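Local coordinates for protein 3-methylornithine synthase (Methanosarcina barkeri, PDB 3T7V) that catalyses the radical-based isomerisation of L-lysine to (3R)-3-methyl-D-ornithine, a step in pyrrolysine biosynthesis, using a [4Fe-4S] cluster and S-adenosylmethionine, at residues Q170-D174 with D206-T210; D230-R235 with F269-P275; V236-L240 with L278-G282. One frame throughout, in Å; residues are numbered along the deposited sequence.

Contact 1 of 3, residues Q170-D174 with D206-T210; sequences QETYD and DGILT. With SAM (S-adenosylmethionine), chain C.
Asp206 OD1 is gripped by two backbone amides: Gln170 N, at 2.9 Å and met nearly along the carboxylate C-O axis, and Gly207 N, which comes in on the anti side, well out of the carboxylate plane. The second oxygen of the same group, OD2, takes the hydroxyl of Tyr173 on its syn lone pair, with OH to OD2 at 2.5 Å. Here the carboxylate lies at the ring's edge, the two planes 69° apart, while Gln170 CG covers one ring face off-centre. CG of Asp206 stands anti to the backbone N (chi1 -160°), which puts the carboxylate beside Gln170 N and Tyr173 OH. With an alanine in place of Asp206, the amide of Gln170 and the Tyr173 hydroxyl would probably lose their acceptor, and the ring would be less firmly fixed.

Farther along, a single parallel bridge pairs Glu171 with Ile208: Glu171 N donates to Gly207 O, and Leu209 N donates in return to Glu171 O at 2.9 Å, in the carbonyl plane. A water donates to both Glu171 O and Leu209 O. Folded at chi2 (-51°), the Glu171 chain runs beside Leu209, whose CG lies 3.4 Å from Glu171 OE1. The Glu171 carboxylate receives both ribose hydroxyls of S-adenosylmethionine, O2' at OE1 (2.7 Å) and O3' at OE2 (2.5 Å), and OE2 also forms a salt bridge with Arg182. Two separate acceptors for two adjacent hydroxyls, on a residue whose backbone is bridged to the strand, are consistent with the bridge helping to position the ribose.

Contact 2 of 3, residues D230-R235 with F269-P275; sequences DPDMVR and FPKRLIP. With MD0 (5-amino-D-isoleucine), chain D.
Over one face of the Phe269 ring sits Val234 CG1, 4.1 Å from the centroid and 6° off the normal, a CH-pi contact above the ring centre. The Arg272 guanidinium carries Pro231 O above one face, off-centre, while a water that also donates to Asp232 O lies at its edge. Pro275 CG likewise covers one face of the Arg235 guanidinium, whose edge is turned to the ligand.

Two acidic groups bracket Arg272: Asp230 OD1 lies 2.9 Å from NH2 and Asp232 OD1 3.3 Å from NH1. Both carboxylates stand steeply to the guanidinium plane, 77° and 83° apart from it, and so neither pairs with it flat, in bidentate fashion. The other oxygen of Asp232 is held by Val204 N.

A single bridge joins Met233 and Leu273, with Val234 N donating to Leu273 O at 3.0 Å; the return bond from Leu273 N to Asp232 O is weak. The Met233 chain, extended beyond CG, passes Leu273 CB and reaches Pro275 with its CE, 3.6 Å from Pro275 CG. Arg235 CB lies against Pro275 CG.

Arg235 NH1 and NH2 donate to OXT and O of 5-amino-D-isoleucine, at 3.1 and 3.0 Å, and NE is paired with Glu205. The start of strand 233-238 thus packs on the loop between helix 258-268 and strand 275-277, joining successive beta-alpha-beta parts of the TIM-barrel radical SAM core, and Arg235 follows directly, where the pocket holds the carboxylate of the bound product.

Contact 3 of 3, residues V236-L240 with L278-G282; sequences VMTFL and LDLEG. With SAM (S-adenosylmethionine), chain C; MD0 (5-amino-D-isoleucine), chain D.
Strikingly, no hydrogen bond joins these segments directly: Leu280 meets strand 236-238 by van der Waals packing, while the Leu240 backbone and the Asp279 carboxylate bond to two different bound molecules. Leu280 CD2 does the touching, 3.4 Å from Thr238 O and 4.0 Å from Met237 CE, with Leu240 CG more distant. Leu240 returns the contact with its CD1, which rests 3.9 Å from Leu280 O and close to Asp279 O, so that leucine methyls lie against backbone oxygens in both directions.

Met237 bends at its last torsion (chi3 61°), bringing CE between the two ligands: CE is 3.7 Å from N3 of the S-adenosylmethionine adenine and equally far from CG2 of 5-amino-D-isoleucine. The thioether thus packs on cofactor and bound product alike, and on Leu280.

The adenine is read by the backbone of Leu240. Its N donates to adenine N1 at 3.1 Å in an almost straight bond (177°), and its O accepts from adenine N6 at 2.9 Å. This pair of bonds matches the adjacent acceptor and donor of an adenine edge, and Phe239 turns its ring edge toward N6. Asp279 works on the other ligand: Asp279 OD2 receives a weak bond from the product's amino group. Its carboxylate has stronger support elsewhere, from a salt bridge to Arg322 and from the amides of Val310, Ala311 and Asn312.

The short axes approach to 8.6 Å at 43°. Strand 236-238 borders strand 203-210 through backbone bonds from Met237 to Ile208 and Thr210; Val236 packs on helix 258-268, which Leu280 also touches through Glu258, and Leu278 meets strand 296-300.

In the fold
From the N terminus, contact 1 comes first: the loop after strand 163-167 meets strand 203-210, closing a loop that is mostly helix before contact 2 opens. Contacts 2 and 3 share strand 233-238, one taking its beginning and the other its end; their segments alternate along the chain, so the two loops cross, each spanning helix 258-268. The parallel pairing of strands 203-210 and 233-238 joins contact 1 to both: Ile208 N lies 2.9 Å from Arg235 O, and Thr210 O 2.8 Å from Phe239 N. Contacts 1 and 3 both touch S-adenosylmethionine, while contacts 2 and 3 both touch 5-amino-D-isoleucine.

Contact 1 of 3, residues Q170-D174 with D206-T210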
loop_
_atom_site.group_PDB
_atom_site.type_symbol
_atom_site.label_atom_id
_atom_site.label_comp_id
_atom_site.label_asym_id
_atom_site.label_seq_id
_atom_site.Cartn_x
_atom_site.Cartn_y
_atom_site.Cartn_z
ATOM N N GLN A 170 5.155 -4.933 6.842
ATOM C CA GLN A 170 6.090 -5.097 7.978
ATOM C C GLN A 170 6.552 -3.749 8.576
ATOM O O GLN A 170 6.982 -3.711 9.750
ATOM C CB GLN A 170 7.334 -5.834 7.524
ATOM C CG GLN A 170 8.059 -6.519 8.703
ATOM C CD GLN A 170 7.329 -7.690 9.305
ATOM O OE1 GLN A 170 6.477 -8.289 8.677
ATOM N NE2 GLN A 170 7.726 -8.078 10.525
ATOM N N GLU A 171 6.475 -2.660 7.767
ATOM C CA GLU A 171 6.929 -1.270 8.174
ATOM C C GLU A 171 8.453 -1.129 8.137
ATOM O O GLU A 171 9.005 -0.200 7.538
ATOM C CB GLU A 171 6.466 -0.763 9.536
ATOM C CG GLU A 171 5.043 -1.027 9.921
ATOM C CD GLU A 171 4.073 -0.613 8.879
ATOM O OE1 GLU A 171 4.323 0.211 7.928
ATOM O OE2 GLU A 171 2.964 -1.148 8.952
ATOM N N THR A 172 9.118 -2.083 8.759
ATOM C CA THR A 172 10.594 -2.120 8.739
ATOM C C THR A 172 11.016 -3.556 9.047
ATOM O O THR A 172 10.407 -4.222 9.898
ATOM C CB THR A 172 11.167 -1.146 9.791
ATOM O OG1 THR A 172 12.573 -1.239 9.793
ATOM C CG2 THR A 172 10.654 -1.425 11.202
ATOM N N TYR A 173 12.140 -3.970 8.500
ATOM C CA TYR A 173 12.805 -5.190 8.945
ATOM C C TYR A 173 13.989 -4.959 9.898
ATOM O O TYR A 173 14.701 -5.922 10.260
ATOM C CB TYR A 173 13.322 -6.018 7.734
ATOM C CG TYR A 173 12.172 -6.689 7.028
ATOM C CD1 TYR A 173 11.329 -5.979 6.158
ATOM C CD2 TYR A 173 11.922 -8.019 7.257
ATOM C CE1 TYR A 173 10.190 -6.611 5.564
ATOM C CE2 TYR A 173 10.826 -8.669 6.647
ATOM C CZ TYR A 173 9.994 -7.960 5.821
ATOM O OH TYR A 173 8.908 -8.598 5.273
ATOM N N ASP A 174 14.162 -3.706 10.320
ATOM C CA ASP A 174 15.159 -3.390 11.337
ATOM C C ASP A 174 14.488 -3.637 12.680
ATOM O O ASP A 174 13.530 -2.951 13.047
ATOM C CB ASP A 174 15.467 -1.889 11.140
ATOM C CG ASP A 174 16.372 -1.316 12.167
ATOM O OD1 ASP A 174 16.645 -1.951 13.197
ATOM O OD2 ASP A 174 16.857 -0.139 11.843
ATOM N N ASP A 206 3.673 -6.390 0.760
ATOM C CA ASP A 206 4.477 -5.932 1.908
ATOM C C ASP A 206 4.793 -4.494 1.696
ATOM O O ASP A 206 4.631 -3.940 0.587
ATOM C CB ASP A 206 5.764 -6.775 1.991
ATOM C CG ASP A 206 6.459 -6.764 3.374
ATOM O OD1 ASP A 206 5.967 -6.084 4.335
ATOM O OD2 ASP A 206 7.468 -7.548 3.474
ATOM N N GLY A 207 5.222 -3.842 2.781
ATOM C CA GLY A 207 5.442 -2.405 2.704
ATOM C C GLY A 207 6.361 -1.947 3.800
ATOM O O GLY A 207 6.381 -2.512 4.888
ATOM N N ILE A 208 7.060 -0.877 3.487
ATOM C CA ILE A 208 7.899 -0.173 4.480
ATOM C C ILE A 208 7.555 1.276 4.630
ATOM O O ILE A 208 6.906 1.884 3.744
ATOM C CB ILE A 208 9.344 -0.461 4.161
ATOM C CG1 ILE A 208 9.675 0.198 2.859
ATOM C CG2 ILE A 208 9.613 -1.994 4.365
ATOM C CD1 ILE A 208 11.180 -0.042 2.419
ATOM N N LEU A 209 7.835 1.830 5.806
ATOM C CA LEU A 209 7.656 3.223 6.072
ATOM C C LEU A 209 8.972 3.924 5.965
ATOM O O LEU A 209 10.001 3.401 6.406
ATOM C CB LEU A 209 7.142 3.370 7.467
ATOM C CG LEU A 209 5.750 3.331 7.783
ATOM C CD1 LEU A 209 5.552 3.679 9.294
ATOM C CD2 LEU A 209 4.992 4.418 7.039
ATOM N N THR A 210 8.977 5.118 5.361
ATOM C CA THR A 210 10.179 5.949 5.343
ATOM C C THR A 210 9.874 7.236 6.018
ATOM O O THR A 210 8.731 7.590 6.158
ATOM C CB THR A 210 10.766 6.133 3.912
ATOM O OG1 THR A 210 12.073 6.718 4.061
ATOM C CG2 THR A 210 9.953 7.024 3.036
HETATM N N SAM C . -4.666 -2.292 10.807
HETATM C CA SAM C . -4.117 -3.048 9.782
HETATM C C SAM C . -2.642 -3.087 9.760
HETATM O O SAM C . -1.988 -2.395 10.567
HETATM O OXT SAM C . -2.096 -3.939 8.975
HETATM C CB SAM C . -4.191 -2.429 8.572
HETATM C CG SAM C . -3.952 -0.984 8.404
HETATM S SD SAM C . -2.675 -0.623 7.124
HETATM C CE SAM C . -3.643 0.239 5.915
HETATM C "C5'" SAM C . -1.801 0.728 7.885
HETATM C "C4'" SAM C . -0.546 0.845 7.435
HETATM O "O4'" SAM C . -0.918 2.294 6.980
HETATM C "C3'" SAM C . 0.445 0.701 8.307
HETATM O "O3'" SAM C . 0.847 -0.555 7.743
HETATM C "C2'" SAM C . 1.284 1.791 7.627
HETATM O "O2'" SAM C . 2.235 1.274 6.639
HETATM C "C1'" SAM C . 0.388 2.880 7.009
HETATM N N9 SAM C . 0.266 4.041 7.966
HETATM C C8 SAM C . -0.380 4.130 9.168
HETATM N N7 SAM C . -0.176 5.333 9.684
HETATM C C5 SAM C . 0.603 6.040 8.797
HETATM C C6 SAM C . 1.187 7.315 8.849
HETATM N N6 SAM C . 1.020 8.143 9.880
HETATM N N1 SAM C . 1.882 7.742 7.784
HETATM C C2 SAM C . 2.100 6.935 6.703
HETATM N N3 SAM C . 1.649 5.657 6.670
HETATM C C4 SAM C . 0.879 5.235 7.722
HETATM O O HOH W 1 11.346 1.474 7.439
#

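Contact 2 of 3, residues D230-R235 with F269-P275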
loop_
_atom_site.group_PDB
_atom_site.type_symbol
_atom_site.label_atom_id
_atom_site.label_comp_id
_atom_site.label_asym_id
_atom_site.label_seq_id
_atom_site.Cartn_x
_atom_site.Cartn_y
_atom_site.Cartn_z
ATOM N N ASP A 230 9.368 -12.951 -1.418
ATOM C CA ASP A 230 8.770 -12.989 -2.770
ATOM C C ASP A 230 7.342 -12.366 -2.836
ATOM O O ASP A 230 6.353 -12.982 -3.263
ATOM C CB ASP A 230 8.762 -14.439 -3.326
ATOM C CG ASP A 230 8.605 -14.500 -4.831
ATOM O OD1 ASP A 230 9.120 -13.591 -5.521
ATOM O OD2 ASP A 230 7.983 -15.482 -5.332
ATOM N N PRO A 231 7.198 -11.146 -2.353
ATOM C CA PRO A 231 5.861 -10.524 -2.375
ATOM C C PRO A 231 5.441 -10.183 -3.802
ATOM O O PRO A 231 6.254 -9.936 -4.696
ATOM C CB PRO A 231 6.066 -9.255 -1.566
ATOM C CG PRO A 231 7.499 -8.931 -1.801
ATOM C CD PRO A 231 8.228 -10.236 -1.870
ATOM N N ASP A 232 4.126 -10.131 -4.009
ATOM C CA ASP A 232 3.537 -9.761 -5.313
ATOM C C ASP A 232 3.455 -8.257 -5.553
ATOM O O ASP A 232 3.452 -7.796 -6.690
ATOM C CB ASP A 232 2.161 -10.411 -5.430
ATOM C CG ASP A 232 2.257 -11.901 -5.219
ATOM O OD1 ASP A 232 2.616 -12.564 -6.213
ATOM O OD2 ASP A 232 2.121 -12.434 -4.053
ATOM N N MET A 233 3.447 -7.488 -4.461
ATOM C CA MET A 233 3.321 -6.048 -4.473
ATOM C C MET A 233 4.184 -5.561 -3.315
ATOM O O MET A 233 4.228 -6.177 -2.239
ATOM C CB MET A 233 1.835 -5.633 -4.282
ATOM C CG MET A 233 1.622 -4.141 -4.343
ATOM S SD MET A 233 -0.158 -3.871 -4.430
ATOM C CE MET A 233 -0.199 -2.127 -4.405
ATOM N N VAL A 234 4.925 -4.481 -3.594
ATOM C CA VAL A 234 5.816 -3.895 -2.555
ATOM C C VAL A 234 5.575 -2.407 -2.573
ATOM O O VAL A 234 5.448 -1.760 -3.633
ATOM C CB VAL A 234 7.331 -4.154 -2.830
ATOM C CG1 VAL A 234 7.612 -5.668 -2.602
ATOM C CG2 VAL A 234 7.688 -3.776 -4.250
ATOM N N ARG A 235 5.523 -1.850 -1.379
ATOM C CA ARG A 235 5.290 -0.408 -1.258
ATOM C C ARG A 235 6.199 0.285 -0.288
ATOM O O ARG A 235 6.781 -0.331 0.637
ATOM C CB ARG A 235 3.838 -0.109 -0.963
ATOM C CG ARG A 235 3.465 -0.252 0.410
ATOM C CD ARG A 235 2.192 0.582 0.805
ATOM N NE ARG A 235 1.028 0.179 -0.015
ATOM C CZ ARG A 235 -0.043 0.945 -0.198
ATOM N NH1 ARG A 235 -0.097 2.178 0.351
ATOM N NH2 ARG A 235 -1.023 0.505 -0.968
ATOM N N PHE A 269 12.471 -5.018 -7.950
ATOM C CA PHE A 269 11.346 -5.869 -8.211
ATOM C C PHE A 269 10.703 -5.448 -9.540
ATOM O O PHE A 269 9.568 -4.902 -9.610
ATOM C CB PHE A 269 10.291 -5.649 -7.100
ATOM C CG PHE A 269 10.792 -5.949 -5.720
ATOM C CD1 PHE A 269 11.305 -4.981 -4.880
ATOM C CD2 PHE A 269 10.623 -7.274 -5.192
ATOM C CE1 PHE A 269 11.784 -5.289 -3.569
ATOM C CE2 PHE A 269 11.090 -7.569 -3.908
ATOM C CZ PHE A 269 11.662 -6.589 -3.085
ATOM N N PRO A 270 11.398 -5.619 -10.649
ATOM C CA PRO A 270 11.032 -4.999 -11.887
ATOM C C PRO A 270 9.631 -5.425 -12.398
ATOM O O PRO A 270 8.959 -4.620 -13.050
ATOM C CB PRO A 270 12.153 -5.389 -12.865
ATOM C CG PRO A 270 12.808 -6.534 -12.177
ATOM C CD PRO A 270 12.706 -6.291 -10.718
ATOM N N LYS A 271 9.219 -6.650 -12.066
ATOM C CA LYS A 271 7.971 -7.201 -12.617
ATOM C C LYS A 271 6.809 -7.046 -11.653
ATOM O O LYS A 271 5.721 -7.598 -11.942
ATOM C CB LYS A 271 8.172 -8.687 -12.904
ATOM C CG LYS A 271 9.199 -8.910 -14.031
ATOM C CD LYS A 271 9.504 -10.410 -14.273
ATOM C CE LYS A 271 10.643 -10.621 -15.262
ATOM N NZ LYS A 271 10.696 -12.030 -15.762
ATOM N N ARG A 272 7.030 -6.386 -10.489
ATOM C CA ARG A 272 5.981 -6.442 -9.418
ATOM C C ARG A 272 5.108 -5.184 -9.445
ATOM O O ARG A 272 5.351 -4.226 -10.155
ATOM C CB ARG A 272 6.640 -6.667 -8.046
ATOM C CG ARG A 272 7.498 -7.977 -8.036
ATOM C CD ARG A 272 6.587 -9.177 -8.247
ATOM N NE ARG A 272 7.239 -10.438 -7.989
ATOM C CZ ARG A 272 6.604 -11.603 -7.879
ATOM N NH1 ARG A 272 5.290 -11.670 -8.015
ATOM N NH2 ARG A 272 7.299 -12.702 -7.631
ATOM N N LEU A 273 4.011 -5.216 -8.695
ATOM C CA LEU A 273 3.176 -4.071 -8.488
ATOM C C LEU A 273 3.798 -3.161 -7.455
ATOM O O LEU A 273 4.289 -3.665 -6.415
ATOM C CB LEU A 273 1.801 -4.534 -7.966
ATOM C CG LEU A 273 1.013 -5.368 -8.999
ATOM C CD1 LEU A 273 -0.225 -5.931 -8.301
ATOM C CD2 LEU A 273 0.640 -4.517 -10.151
ATOM N N ILE A 274 3.806 -1.849 -7.699
ATOM C CA ILE A 274 4.329 -0.860 -6.743
ATOM C C ILE A 274 3.374 0.290 -6.764
ATOM O O ILE A 274 3.144 0.885 -7.851
ATOM C CB ILE A 274 5.729 -0.333 -7.140
ATOM C CG1 ILE A 274 6.667 -1.525 -7.291
ATOM C CG2 ILE A 274 6.220 0.731 -6.141
ATOM C CD1 ILE A 274 8.121 -1.173 -7.768
ATOM N N PRO A 275 2.755 0.644 -5.623
ATOM C CA PRO A 275 1.694 1.654 -5.585
ATOM C C PRO A 275 2.130 3.053 -5.607
ATOM O O PRO A 275 3.212 3.418 -5.004
ATOM C CB PRO A 275 0.934 1.323 -4.309
ATOM C CG PRO A 275 1.864 0.659 -3.426
ATOM C CD PRO A 275 2.872 -0.060 -4.335
HETATM C C MD0 D . -3.222 3.248 0.620
HETATM N N MD0 D . -4.638 4.434 2.197
HETATM O O MD0 D . -3.184 2.428 -0.320
HETATM C CA MD0 D . -4.297 3.124 1.652
HETATM C CB MD0 D . -3.845 2.168 2.797
HETATM C CD MD0 D . -3.744 -0.378 3.242
HETATM N NE MD0 D . -3.631 -1.670 2.578
HETATM C CG MD0 D . -3.691 0.738 2.202
HETATM C CG2 MD0 D . -2.523 2.589 3.491
HETATM O OXT MD0 D . -2.409 4.172 0.745
HETATM O O HOH W 2 3.146 -9.364 -9.035
#

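Contact 3 of 3, residues V236-L240 with L278-G282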
loop_
_atom_site.group_PDB
_atom_site.type_symbol
_atom_site.label_atom_id
_atom_site.label_comp_id
_atom_site.label_asym_id
_atom_site.label_seq_id
_atom_site.Cartn_x
_atom_site.Cartn_y
_atom_site.Cartn_z
ATOM N N VAL A 236 6.283 1.590 -0.487
ATOM C CA VAL A 236 6.882 2.469 0.540
ATOM C C VAL A 236 5.918 3.623 0.755
ATOM O O VAL A 236 5.334 4.144 -0.215
ATOM C CB VAL A 236 8.315 2.892 0.134
ATOM C CG1 VAL A 236 8.248 3.467 -1.301
ATOM C CG2 VAL A 236 8.851 3.917 1.117
ATOM N N MET A 237 5.703 3.991 2.007
ATOM C CA MET A 237 4.943 5.196 2.341
ATOM C C MET A 237 5.758 6.174 3.130
ATOM O O MET A 237 6.499 5.742 4.053
ATOM C CB MET A 237 3.711 4.790 3.140
ATOM C CG MET A 237 2.882 3.786 2.350
ATOM S SD MET A 237 1.356 3.454 3.170
ATOM C CE MET A 237 0.333 4.981 3.331
ATOM N N THR A 238 5.629 7.452 2.787
ATOM C CA THR A 238 6.197 8.482 3.679
ATOM C C THR A 238 5.418 8.566 4.985
ATOM O O THR A 238 4.156 8.691 4.932
ATOM C CB THR A 238 6.029 9.884 3.002
ATOM O OG1 THR A 238 6.672 9.796 1.698
ATOM C CG2 THR A 238 6.648 10.994 3.855
ATOM N N PHE A 239 6.101 8.535 6.130
ATOM C CA PHE A 239 5.420 8.744 7.416
ATOM C C PHE A 239 4.937 10.178 7.513
ATOM O O PHE A 239 5.707 11.137 7.417
ATOM C CB PHE A 239 6.429 8.415 8.520
ATOM C CG PHE A 239 5.943 8.740 9.890
ATOM C CD1 PHE A 239 4.644 8.395 10.311
ATOM C CD2 PHE A 239 6.737 9.494 10.709
ATOM C CE1 PHE A 239 4.215 8.756 11.585
ATOM C CE2 PHE A 239 6.273 9.859 11.973
ATOM C CZ PHE A 239 5.019 9.452 12.397
ATOM N N LEU A 240 3.632 10.293 7.762
ATOM C CA LEU A 240 3.063 11.663 8.056
ATOM C C LEU A 240 2.742 11.629 9.536
ATOM O O LEU A 240 1.814 10.894 9.959
ATOM C CB LEU A 240 1.751 11.775 7.271
ATOM C CG LEU A 240 1.878 11.836 5.728
ATOM C CD1 LEU A 240 0.567 12.327 5.032
ATOM C CD2 LEU A 240 3.083 12.649 5.216
ATOM N N LEU A 278 -2.549 7.861 -3.126
ATOM C CA LEU A 278 -3.085 9.245 -3.041
ATOM C C LEU A 278 -3.085 9.737 -1.567
ATOM O O LEU A 278 -3.292 10.908 -1.303
ATOM C CB LEU A 278 -4.524 9.242 -3.497
ATOM C CG LEU A 278 -4.837 8.854 -4.948
ATOM C CD1 LEU A 278 -6.272 9.222 -5.335
ATOM C CD2 LEU A 278 -3.880 9.436 -5.944
ATOM N N ASP A 279 -2.886 8.806 -0.611
ATOM C CA ASP A 279 -3.053 9.166 0.799
ATOM C C ASP A 279 -1.940 10.110 1.330
ATOM O O ASP A 279 -2.121 10.765 2.368
ATOM C CB ASP A 279 -3.009 7.849 1.622
ATOM C CG ASP A 279 -3.783 7.893 2.919
ATOM O OD1 ASP A 279 -4.690 8.726 3.137
ATOM O OD2 ASP A 279 -3.517 6.935 3.713
ATOM N N LEU A 280 -0.834 10.177 0.596
ATOM C CA LEU A 280 0.329 10.915 1.097
ATOM C C LEU A 280 0.441 12.360 0.555
ATOM O O LEU A 280 0.834 13.275 1.293
ATOM C CB LEU A 280 1.595 10.177 0.661
ATOM C CG LEU A 280 1.416 8.720 1.198
ATOM C CD1 LEU A 280 2.124 7.699 0.380
ATOM C CD2 LEU A 280 1.573 8.699 2.728
ATOM N N GLU A 281 0.069 12.568 -0.718
ATOM C CA GLU A 281 0.252 13.847 -1.421
ATOM C C GLU A 281 -0.843 14.042 -2.495
ATOM O O GLU A 281 -0.765 14.948 -3.355
ATOM C CB GLU A 281 1.685 13.933 -2.009
ATOM C CG GLU A 281 2.802 14.332 -1.046
ATOM C CD GLU A 281 4.131 14.679 -1.771
ATOM O OE1 GLU A 281 4.643 13.895 -2.634
ATOM O OE2 GLU A 281 4.675 15.771 -1.483
ATOM N N GLY A 282 -1.873 13.180 -2.476
ATOM C CA GLY A 282 -2.992 13.283 -3.443
ATOM C C GLY A 282 -2.579 13.028 -4.887
ATOM O O GLY A 282 -1.599 12.384 -5.159
HETATM N N SAM C . -4.666 -2.292 10.807
HETATM C CA SAM C . -4.117 -3.048 9.782
HETATM C C SAM C . -2.642 -3.087 9.760
HETATM O O SAM C . -1.988 -2.395 10.567
HETATM O OXT SAM C . -2.096 -3.939 8.975
HETATM C CB SAM C . -4.191 -2.429 8.572
HETATM C CG SAM C . -3.952 -0.984 8.404
HETATM S SD SAM C . -2.675 -0.623 7.124
HETATM C CE SAM C . -3.643 0.239 5.915
HETATM C "C5'" SAM C . -1.801 0.728 7.885
HETATM C "C4'" SAM C . -0.546 0.845 7.435
HETATM O "O4'" SAM C . -0.918 2.294 6.980
HETATM C "C3'" SAM C . 0.445 0.701 8.307
HETATM O "O3'" SAM C . 0.847 -0.555 7.743
HETATM C "C2'" SAM C . 1.284 1.791 7.627
HETATM O "O2'" SAM C . 2.235 1.274 6.639
HETATM C "C1'" SAM C . 0.388 2.880 7.009
HETATM N N9 SAM C . 0.266 4.041 7.966
HETATM C C8 SAM C . -0.380 4.130 9.168
HETATM N N7 SAM C . -0.176 5.333 9.684
HETATM C C5 SAM C . 0.603 6.040 8.797
HETATM C C6 SAM C . 1.187 7.315 8.849
HETATM N N6 SAM C . 1.020 8.143 9.880
HETATM N N1 SAM C . 1.882 7.742 7.784
HETATM C C2 SAM C . 2.100 6.935 6.703
HETATM N N3 SAM C . 1.649 5.657 6.670
HETATM C C4 SAM C . 0.879 5.235 7.722
HETATM C C MD0 D . -3.222 3.248 0.620
HETATM N N MD0 D . -4.638 4.434 2.197
HETATM O O MD0 D . -3.184 2.428 -0.320
HETATM C CA MD0 D . -4.297 3.124 1.652
HETATM C CB MD0 D . -3.845 2.168 2.797
HETATM C CD MD0 D . -3.744 -0.378 3.242
HETATM N NE MD0 D . -3.631 -1.670 2.578
HETATM C CG MD0 D . -3.691 0.738 2.202
HETATM C CG2 MD0 D . -2.523 2.589 3.491
HETATM O OXT MD0 D . -2.409 4.172 0.745
#